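Local atomic coordinates of transcriptional regulator, IclR family (Ruegeria sp. TM1040, PDB entry 3R4K), a protein that probably binds DNA through an N-terminal winged helix-turn-helix domain and regulates transcription in response to a small effector bound by its C-terminal domain. Residues 22-27 with 33-38; 40-45 with 49-54; 121-126 with 215-220. All blocks are in the same frame, centred on the assembly; numbering follows the deposited sequence.

Interaction 1 (22-27 with 33-38); sequences IGLSDL and MNKATV
Leu-24 lies against both Lys-35 and Val-38, one methyl to each. Its CG is anti to the backbone N (chi1 -168°), which swings the branched end across to helix 35-47. CD2 meets the aliphatic part of Lys-35, 3.8 Å from Lys-35 CE, and the Leu-24 branch lies crosswise to the lysine chain. CD1 takes the other neighbour, 3.8 Å from Val-38 CG1. Here Leu-24 and Val-38 pass alongside, pointing opposite ways. The same Val-38 CG1 sits 3.7 Å from Leu-27 CB, so this one methyl touches both leucines, which lie about a helical turn apart. The lysine covers the outer side. Its chain runs extended over Leu-24 and bends only at its last torsion (chi4 72°), which brings Lys-35 NZ to 2.9 Å from Ser-25 OG in a weak hydrogen bond. The contact thus grades from a buried apolar side at Leu-27 and Val-38 to a polar, exposed one at Lys-35. Helices 24-31 and 35-47 are the two helices of the helix-turn-helix, the second being the probable DNA-recognition helix. Leu-27 also packs on Leu-11 of helix 4-12, while Leu-24 and Leu-27 both touch Tyr-60 of strand 59-62.

Interaction 2 (40-45 with 49-54); sequences RLMSEL and GFVEQV
The carbonyl of Leu-45 receives Phe-50 N at 2.9 Å (N-H...O angle 148°) and, more weakly, Val-51 N at 3.4 Å, as the chain turns from helix 35-47 into strand 51-54. The turn is a Schellman motif. Gly-49 takes the positive phi that leaves the helix and leads into the first strand of the wing of this winged helix-turn-helix domain.

The CB of Val-51 points toward the helix, and the side chain packs against Met-42 and Leu-45. Its CG1 lies 3.8 Å from Leu-45 CB and equally near Met-42 CE. Met-42, a selenomethionine, reaches it with a chain that folds at its second and third torsions (chi2 -61°, chi3 -79°) and lies roughly perpendicular to the valine. Cutting Val-51 back to an alanine removes both methyls and is likely to open a gap beside Met-42 CE and Leu-45 CB, leaving the selenomethionine methyl less confined on the strand side. Phe-50 joins in through its CB, 4.1 Å from Leu-45 CD2. Its ring leads away from the helix, to Val-66 and Leu-69 of helix 66-76 and to Phe-50 of the second subunit. Leu-45 also packs on Val-5 of the second subunit, so this buried corner adjoins the dimer interface. Glu-52 faces the other way and forms salt bridges with Arg-61 and with Arg-73 of the second subunit. The second methyl of the valine, Val-51 CG2, comes close to the helix backbone, 3.2 Å from Met-42 O.

Interaction 3 (121-126 with 215-220); sequences TKVMME and AVAAPT
Val-123 is the one residue of the loop segment 121-126 that packs closely on strand 210-219, and both its methyls are used. CG1 is anti to the backbone N (chi1 179°) and meets Ala-217 CB at 3.8 Å. CG2 lies over the backbone beyond, 3.6 Å from Ala-217 O and as near to Ala-218 C. It also reaches Pro-219 CD at 4.1 Å. The short side chain of Ala-217 probably allows this close approach.

The looser side is bridged by water. No direct hydrogen bond joins the two segments. Instead, one water accepts from Val-123 N at 3.1 Å and donates to Ala-217 O at 2.8 Å. The CB of Lys-122 is directed away from the strand, and its NZ is hydrogen-bonded to Asn-119 O within the loop. Thr-121 is exposed. Its carbonyl takes a hydrogen bond from Arg-222, just past the strand, and Val-123 O is bonded to Thr-97 OG1 on the adjoining strand 97-104. The contact therefore lays the loop between strands 107-114 and 129-131 across the end of a central strand of the antiparallel sheet, in the GAF-like C-terminal domain of IclR regulators.

How the interactions relate
Interactions 1 and 2 belong to one small domain and share helix 35-47. Their centres are about 12 Å apart. They meet directly where Leu-27 CD1 touches Met-42 CE at 3.7 Å, and again at Met-33 SE and Leu-41 CD1. Interaction 1 packs the N-terminal part of helix 35-47 on helix 24-31, and interaction 2 packs its C-terminal part on strand 51-54 of the wing. Interaction 3 lies in the C-terminal domain, on the opposite side of the chain's centre. Its centre is about 52 Å from that of interaction 1 and 49 Å from that of interaction 2. The nearest atoms of interactions 2 and 3 are still about 32 Å apart, with no touch.

Interaction 1 (22-27 with 33-38)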
loop_
_atom_site.group_PDB
_atom_site.type_symbol
_atom_site.label_atom_id
_atom_site.label_comp_id
_atom_site.label_asym_id
_atom_site.label_seq_id
_atom_site.Cartn_x
_atom_site.Cartn_y
_atom_site.Cartn_z
ATOM N N ILE A 22 20.925 0.026 -6.241
ATOM C CA ILE A 22 22.243 -0.171 -5.659
ATOM C C ILE A 22 22.993 -1.223 -6.466
ATOM O O ILE A 22 22.446 -2.296 -6.754
ATOM C CB ILE A 22 22.195 -0.531 -4.145
ATOM C CG1 ILE A 22 21.203 0.371 -3.365
ATOM C CG2 ILE A 22 23.616 -0.452 -3.544
ATOM C CD1 ILE A 22 20.804 -0.101 -1.973
ATOM N N GLY A 23 24.235 -0.892 -6.821
ATOM C CA GLY A 23 25.146 -1.781 -7.536
ATOM C C GLY A 23 25.724 -2.827 -6.600
ATOM O O GLY A 23 25.734 -2.625 -5.379
ATOM N N LEU A 24 26.207 -3.960 -7.158
ATOM C CA LEU A 24 26.779 -5.074 -6.381
ATOM C C LEU A 24 27.962 -4.626 -5.499
ATOM O O LEU A 24 28.059 -5.072 -4.353
ATOM C CB LEU A 24 27.220 -6.214 -7.325
ATOM C CG LEU A 24 27.566 -7.565 -6.671
ATOM C CD1 LEU A 24 26.359 -8.186 -5.981
ATOM C CD2 LEU A 24 28.093 -8.534 -7.688
ATOM N N SER A 25 28.835 -3.744 -6.034
ATOM C CA SER A 25 30.018 -3.228 -5.350
ATOM C C SER A 25 29.639 -2.312 -4.183
ATOM O O SER A 25 30.215 -2.452 -3.106
ATOM C CB SER A 25 30.917 -2.486 -6.331
ATOM O OG SER A 25 31.060 -3.224 -7.533
ATOM N N ASP A 26 28.659 -1.404 -4.380
ATOM C CA ASP A 26 28.173 -0.501 -3.331
ATOM C C ASP A 26 27.464 -1.263 -2.219
ATOM O O ASP A 26 27.597 -0.885 -1.056
ATOM C CB ASP A 26 27.259 0.572 -3.913
ATOM C CG ASP A 26 28.062 1.721 -4.465
ATOM O OD1 ASP A 26 28.491 2.578 -3.664
ATOM O OD2 ASP A 26 28.362 1.704 -5.685
ATOM N N LEU A 27 26.733 -2.350 -2.570
ATOM C CA LEU A 27 26.048 -3.223 -1.609
ATOM C C LEU A 27 27.058 -3.962 -0.757
ATOM O O LEU A 27 26.812 -4.169 0.422
ATOM C CB LEU A 27 25.143 -4.239 -2.316
ATOM C CG LEU A 27 23.649 -3.971 -2.294
ATOM C CD1 LEU A 27 22.922 -4.952 -3.181
ATOM C CD2 LEU A 27 23.085 -3.993 -0.874
HETATM N N MSE A 33 29.682 -7.506 3.783
HETATM C CA MSE A 33 29.759 -8.892 3.305
HETATM C C MSE A 33 30.632 -8.992 2.049
HETATM O O MSE A 33 30.825 -7.983 1.370
HETATM C CB MSE A 33 28.350 -9.432 2.988
HETATM C CG MSE A 33 27.317 -9.168 4.089
HETATM SE SE MSE A 33 25.558 -9.840 3.641
HETATM C CE MSE A 33 24.539 -8.844 4.809
ATOM N N ASN A 34 31.136 -10.206 1.712
ATOM C CA ASN A 34 31.918 -10.427 0.482
ATOM C C ASN A 34 31.004 -10.257 -0.734
ATOM O O ASN A 34 29.814 -10.528 -0.631
ATOM C CB ASN A 34 32.590 -11.825 0.415
ATOM C CG ASN A 34 32.792 -12.569 1.699
ATOM O OD1 ASN A 34 31.837 -12.912 2.427
ATOM N ND2 ASN A 34 34.044 -12.911 1.954
ATOM N N LYS A 35 31.561 -9.848 -1.876
ATOM C CA LYS A 35 30.844 -9.657 -3.142
ATOM C C LYS A 35 30.051 -10.915 -3.529
ATOM O O LYS A 35 28.870 -10.804 -3.881
ATOM C CB LYS A 35 31.831 -9.284 -4.270
ATOM C CG LYS A 35 31.217 -8.488 -5.409
ATOM C CD LYS A 35 32.190 -8.389 -6.590
ATOM C CE LYS A 35 31.750 -7.419 -7.672
ATOM N NZ LYS A 35 31.857 -5.980 -7.276
ATOM N N ALA A 36 30.689 -12.104 -3.416
ATOM C CA ALA A 36 30.105 -13.410 -3.729
ATOM C C ALA A 36 28.905 -13.725 -2.832
ATOM O O ALA A 36 27.923 -14.276 -3.324
ATOM C CB ALA A 36 31.159 -14.491 -3.587
ATOM N N THR A 37 28.977 -13.358 -1.531
ATOM C CA THR A 37 27.883 -13.554 -0.585
ATOM C C THR A 37 26.698 -12.698 -1.008
ATOM O O THR A 37 25.577 -13.212 -1.113
ATOM C CB THR A 37 28.317 -13.236 0.852
ATOM O OG1 THR A 37 29.385 -14.101 1.228
ATOM C CG2 THR A 37 27.170 -13.383 1.858
ATOM N N VAL A 38 26.958 -11.393 -1.265
ATOM C CA VAL A 38 25.960 -10.398 -1.673
ATOM C C VAL A 38 25.290 -10.870 -2.964
ATOM O O VAL A 38 24.068 -10.894 -3.021
ATOM C CB VAL A 38 26.561 -8.961 -1.782
ATOM C CG1 VAL A 38 25.538 -7.967 -2.324
ATOM C CG2 VAL A 38 27.086 -8.481 -0.426
#

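Interaction 2 (40-45 with 49-54)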
loop_
_atom_site.group_PDB
_atom_site.type_symbol
_atom_site.label_atom_id
_atom_site.label_comp_id
_atom_site.label_asym_id
_atom_site.label_seq_id
_atom_site.Cartn_x
_atom_site.Cartn_y
_atom_site.Cartn_z
ATOM N N ARG A 40 25.027 -13.983 -4.207
ATOM C CA ARG A 40 24.293 -15.216 -3.916
ATOM C C ARG A 40 22.941 -14.935 -3.256
ATOM O O ARG A 40 21.932 -15.537 -3.632
ATOM C CB ARG A 40 25.131 -16.110 -3.000
ATOM C CG ARG A 40 25.272 -17.540 -3.490
ATOM C CD ARG A 40 26.090 -18.394 -2.528
ATOM N NE ARG A 40 27.530 -18.089 -2.545
ATOM C CZ ARG A 40 28.203 -17.552 -1.528
ATOM N NH1 ARG A 40 27.576 -17.239 -0.396
ATOM N NH2 ARG A 40 29.507 -17.328 -1.632
ATOM N N LEU A 41 22.940 -14.025 -2.273
ATOM C CA LEU A 41 21.772 -13.614 -1.509
ATOM C C LEU A 41 20.821 -12.778 -2.370
ATOM O O LEU A 41 19.601 -12.971 -2.289
ATOM C CB LEU A 41 22.203 -12.818 -0.255
ATOM C CG LEU A 41 22.955 -13.584 0.844
ATOM C CD1 LEU A 41 23.351 -12.658 1.983
ATOM C CD2 LEU A 41 22.131 -14.728 1.399
HETATM N N MSE A 42 21.370 -11.859 -3.202
HETATM C CA MSE A 42 20.539 -11.017 -4.075
HETATM C C MSE A 42 19.888 -11.854 -5.199
HETATM O O MSE A 42 18.776 -11.537 -5.621
HETATM C CB MSE A 42 21.327 -9.838 -4.649
HETATM C CG MSE A 42 21.710 -8.802 -3.596
HETATM SE SE MSE A 42 20.232 -7.950 -2.696
HETATM C CE MSE A 42 19.824 -6.730 -4.080
ATOM N N SER A 43 20.541 -12.964 -5.608
ATOM C CA SER A 43 20.026 -13.900 -6.614
ATOM C C SER A 43 18.824 -14.658 -6.070
ATOM O O SER A 43 17.831 -14.831 -6.777
ATOM C CB SER A 43 21.118 -14.871 -7.054
ATOM O OG SER A 43 22.018 -14.171 -7.901
ATOM N N GLU A 44 18.905 -15.053 -4.790
ATOM C CA GLU A 44 17.859 -15.747 -4.067
ATOM C C GLU A 44 16.658 -14.818 -3.868
ATOM O O GLU A 44 15.520 -15.272 -3.988
ATOM C CB GLU A 44 18.388 -16.262 -2.723
ATOM C CG GLU A 44 18.898 -17.684 -2.786
ATOM C CD GLU A 44 19.198 -18.303 -1.437
ATOM O OE1 GLU A 44 20.338 -18.113 -0.953
ATOM O OE2 GLU A 44 18.298 -18.964 -0.863
ATOM N N LEU A 45 16.907 -13.519 -3.612
ATOM C CA LEU A 45 15.847 -12.514 -3.447
ATOM C C LEU A 45 15.187 -12.230 -4.798
ATOM O O LEU A 45 13.978 -12.029 -4.860
ATOM C CB LEU A 45 16.390 -11.235 -2.818
ATOM C CG LEU A 45 16.752 -11.338 -1.331
ATOM C CD1 LEU A 45 17.705 -10.237 -0.927
ATOM C CD2 LEU A 45 15.494 -11.331 -0.427
ATOM N N GLY A 49 11.236 -12.701 -6.301
ATOM C CA GLY A 49 10.603 -11.488 -6.803
ATOM C C GLY A 49 10.740 -10.283 -5.894
ATOM O O GLY A 49 10.032 -9.295 -6.088
ATOM N N PHE A 50 11.646 -10.342 -4.905
ATOM C CA PHE A 50 11.875 -9.263 -3.954
ATOM C C PHE A 50 12.837 -8.244 -4.511
ATOM O O PHE A 50 12.731 -7.087 -4.139
ATOM C CB PHE A 50 12.378 -9.827 -2.623
ATOM C CG PHE A 50 11.228 -10.268 -1.743
ATOM C CD1 PHE A 50 10.414 -11.343 -2.111
ATOM C CD2 PHE A 50 10.970 -9.629 -0.534
ATOM C CE1 PHE A 50 9.336 -11.734 -1.311
ATOM C CE2 PHE A 50 9.925 -10.061 0.297
ATOM C CZ PHE A 50 9.097 -11.087 -0.110
ATOM N N VAL A 51 13.799 -8.661 -5.354
ATOM C CA VAL A 51 14.728 -7.744 -6.005
ATOM C C VAL A 51 14.773 -8.079 -7.508
ATOM O O VAL A 51 14.356 -9.165 -7.921
ATOM C CB VAL A 51 16.160 -7.671 -5.372
ATOM C CG1 VAL A 51 16.120 -7.597 -3.858
ATOM C CG2 VAL A 51 17.073 -8.802 -5.842
ATOM N N GLU A 52 15.254 -7.138 -8.327
ATOM C CA GLU A 52 15.449 -7.401 -9.751
ATOM C C GLU A 52 16.671 -6.638 -10.256
ATOM O O GLU A 52 17.047 -5.617 -9.676
ATOM C CB GLU A 52 14.194 -7.132 -10.601
ATOM C CG GLU A 52 13.712 -5.701 -10.691
ATOM C CD GLU A 52 12.530 -5.530 -11.622
ATOM O OE1 GLU A 52 11.736 -6.485 -11.781
ATOM O OE2 GLU A 52 12.389 -4.424 -12.188
ATOM N N GLN A 53 17.320 -7.184 -11.292
ATOM C CA GLN A 53 18.494 -6.566 -11.906
ATOM C C GLN A 53 18.019 -5.494 -12.847
ATOM O O GLN A 53 17.052 -5.724 -13.575
ATOM C CB GLN A 53 19.351 -7.605 -12.645
ATOM C CG GLN A 53 20.137 -8.531 -11.714
ATOM C CD GLN A 53 21.022 -9.533 -12.433
ATOM O OE1 GLN A 53 21.343 -9.393 -13.620
ATOM N NE2 GLN A 53 21.475 -10.552 -11.709
ATOM N N VAL A 54 18.654 -4.305 -12.809
ATOM C CA VAL A 54 18.294 -3.194 -13.700
ATOM C C VAL A 54 19.071 -3.414 -15.031
ATOM O O VAL A 54 20.236 -3.816 -14.986
ATOM C CB VAL A 54 18.470 -1.777 -13.054
ATOM C CG1 VAL A 54 18.566 -1.852 -11.535
ATOM C CG2 VAL A 54 19.640 -0.984 -13.637
#

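Interaction 3 (121-126 with 215-220)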
loop_
_atom_site.group_PDB
_atom_site.type_symbol
_atom_site.label_atom_id
_atom_site.label_comp_id
_atom_site.label_asym_id
_atom_site.label_seq_id
_atom_site.Cartn_x
_atom_site.Cartn_y
_atom_site.Cartn_z
ATOM N N THR A 121 -11.023 14.536 34.897
ATOM C CA THR A 121 -11.310 15.663 33.994
ATOM C C THR A 121 -10.394 15.493 32.778
ATOM O O THR A 121 -9.163 15.448 32.926
ATOM C CB THR A 121 -11.156 17.027 34.687
ATOM O OG1 THR A 121 -9.790 17.188 35.065
ATOM C CG2 THR A 121 -12.018 17.157 35.919
ATOM N N LYS A 122 -11.002 15.289 31.601
ATOM C CA LYS A 122 -10.291 15.001 30.355
ATOM C C LYS A 122 -10.727 15.901 29.227
ATOM O O LYS A 122 -11.829 16.441 29.281
ATOM C CB LYS A 122 -10.606 13.552 29.922
ATOM C CG LYS A 122 -10.202 12.480 30.907
ATOM C CD LYS A 122 -11.121 11.335 30.783
ATOM C CE LYS A 122 -10.533 10.022 31.179
ATOM N NZ LYS A 122 -10.644 9.751 32.623
ATOM N N VAL A 123 -9.907 15.995 28.165
ATOM C CA VAL A 123 -10.309 16.657 26.932
ATOM C C VAL A 123 -11.152 15.609 26.185
ATOM O O VAL A 123 -10.640 14.537 25.841
ATOM C CB VAL A 123 -9.127 17.197 26.092
ATOM C CG1 VAL A 123 -9.640 17.855 24.816
ATOM C CG2 VAL A 123 -8.276 18.169 26.893
HETATM N N MSE A 124 -12.449 15.869 26.019
HETATM C CA MSE A 124 -13.330 14.917 25.360
HETATM C C MSE A 124 -13.393 15.158 23.843
HETATM O O MSE A 124 -13.303 16.292 23.383
HETATM C CB MSE A 124 -14.716 14.944 25.979
HETATM C CG MSE A 124 -15.751 14.277 25.095
HETATM SE SE MSE A 124 -17.479 14.011 25.877
HETATM C CE MSE A 124 -18.595 14.850 24.411
HETATM N N MSE A 125 -13.516 14.055 23.076
HETATM C CA MSE A 125 -13.579 14.032 21.622
HETATM C C MSE A 125 -14.709 13.177 21.095
HETATM O O MSE A 125 -15.311 12.365 21.811
HETATM C CB MSE A 125 -12.290 13.453 21.046
HETATM C CG MSE A 125 -11.072 13.891 21.764
HETATM SE SE MSE A 125 -9.823 14.534 20.535
HETATM C CE MSE A 125 -10.766 16.108 19.719
ATOM N N GLU A 126 -14.923 13.324 19.789
ATOM C CA GLU A 126 -15.838 12.553 18.967
ATOM C C GLU A 126 -15.092 12.252 17.690
ATOM O O GLU A 126 -14.350 13.118 17.187
ATOM C CB GLU A 126 -17.140 13.320 18.709
ATOM C CG GLU A 126 -18.365 12.427 18.662
ATOM C CD GLU A 126 -19.660 13.172 18.416
ATOM O OE1 GLU A 126 -20.324 12.882 17.396
ATOM O OE2 GLU A 126 -20.017 14.040 19.247
ATOM N N ALA A 215 -1.621 13.402 18.189
ATOM C CA ALA A 215 -1.642 14.501 19.148
ATOM C C ALA A 215 -1.984 14.099 20.559
ATOM O O ALA A 215 -2.594 13.052 20.788
ATOM C CB ALA A 215 -2.627 15.561 18.687
ATOM N N VAL A 216 -1.607 14.985 21.509
ATOM C CA VAL A 216 -1.892 14.915 22.948
ATOM C C VAL A 216 -2.631 16.204 23.305
ATOM O O VAL A 216 -2.046 17.277 23.172
ATOM C CB VAL A 216 -0.591 14.707 23.796
ATOM C CG1 VAL A 216 -0.865 14.828 25.300
ATOM C CG2 VAL A 216 0.055 13.366 23.472
ATOM N N ALA A 217 -3.917 16.107 23.690
ATOM C CA ALA A 217 -4.772 17.243 24.086
ATOM C C ALA A 217 -4.912 17.256 25.582
ATOM O O ALA A 217 -5.344 16.269 26.183
ATOM C CB ALA A 217 -6.137 17.153 23.429
ATOM N N ALA A 218 -4.529 18.358 26.197
ATOM C CA ALA A 218 -4.586 18.470 27.645
ATOM C C ALA A 218 -5.242 19.763 28.109
ATOM O O ALA A 218 -5.165 20.770 27.408
ATOM C CB ALA A 218 -3.175 18.399 28.193
ATOM N N PRO A 219 -5.837 19.800 29.315
ATOM C CA PRO A 219 -6.322 21.085 29.833
ATOM C C PRO A 219 -5.128 21.984 30.144
ATOM O O PRO A 219 -4.086 21.509 30.617
ATOM C CB PRO A 219 -7.065 20.696 31.118
ATOM C CG PRO A 219 -7.160 19.216 31.101
ATOM C CD PRO A 219 -6.012 18.732 30.317
ATOM N N THR A 220 -5.269 23.276 29.878
ATOM C CA THR A 220 -4.226 24.254 30.166
ATOM C C THR A 220 -3.830 24.186 31.660
ATOM O O THR A 220 -2.638 24.210 31.965
ATOM C CB THR A 220 -4.715 25.629 29.739
ATOM O OG1 THR A 220 -4.871 25.603 28.323
ATOM C CG2 THR A 220 -3.752 26.731 30.107
HETATM O O HOH W 1 -6.844 15.292 28.325
#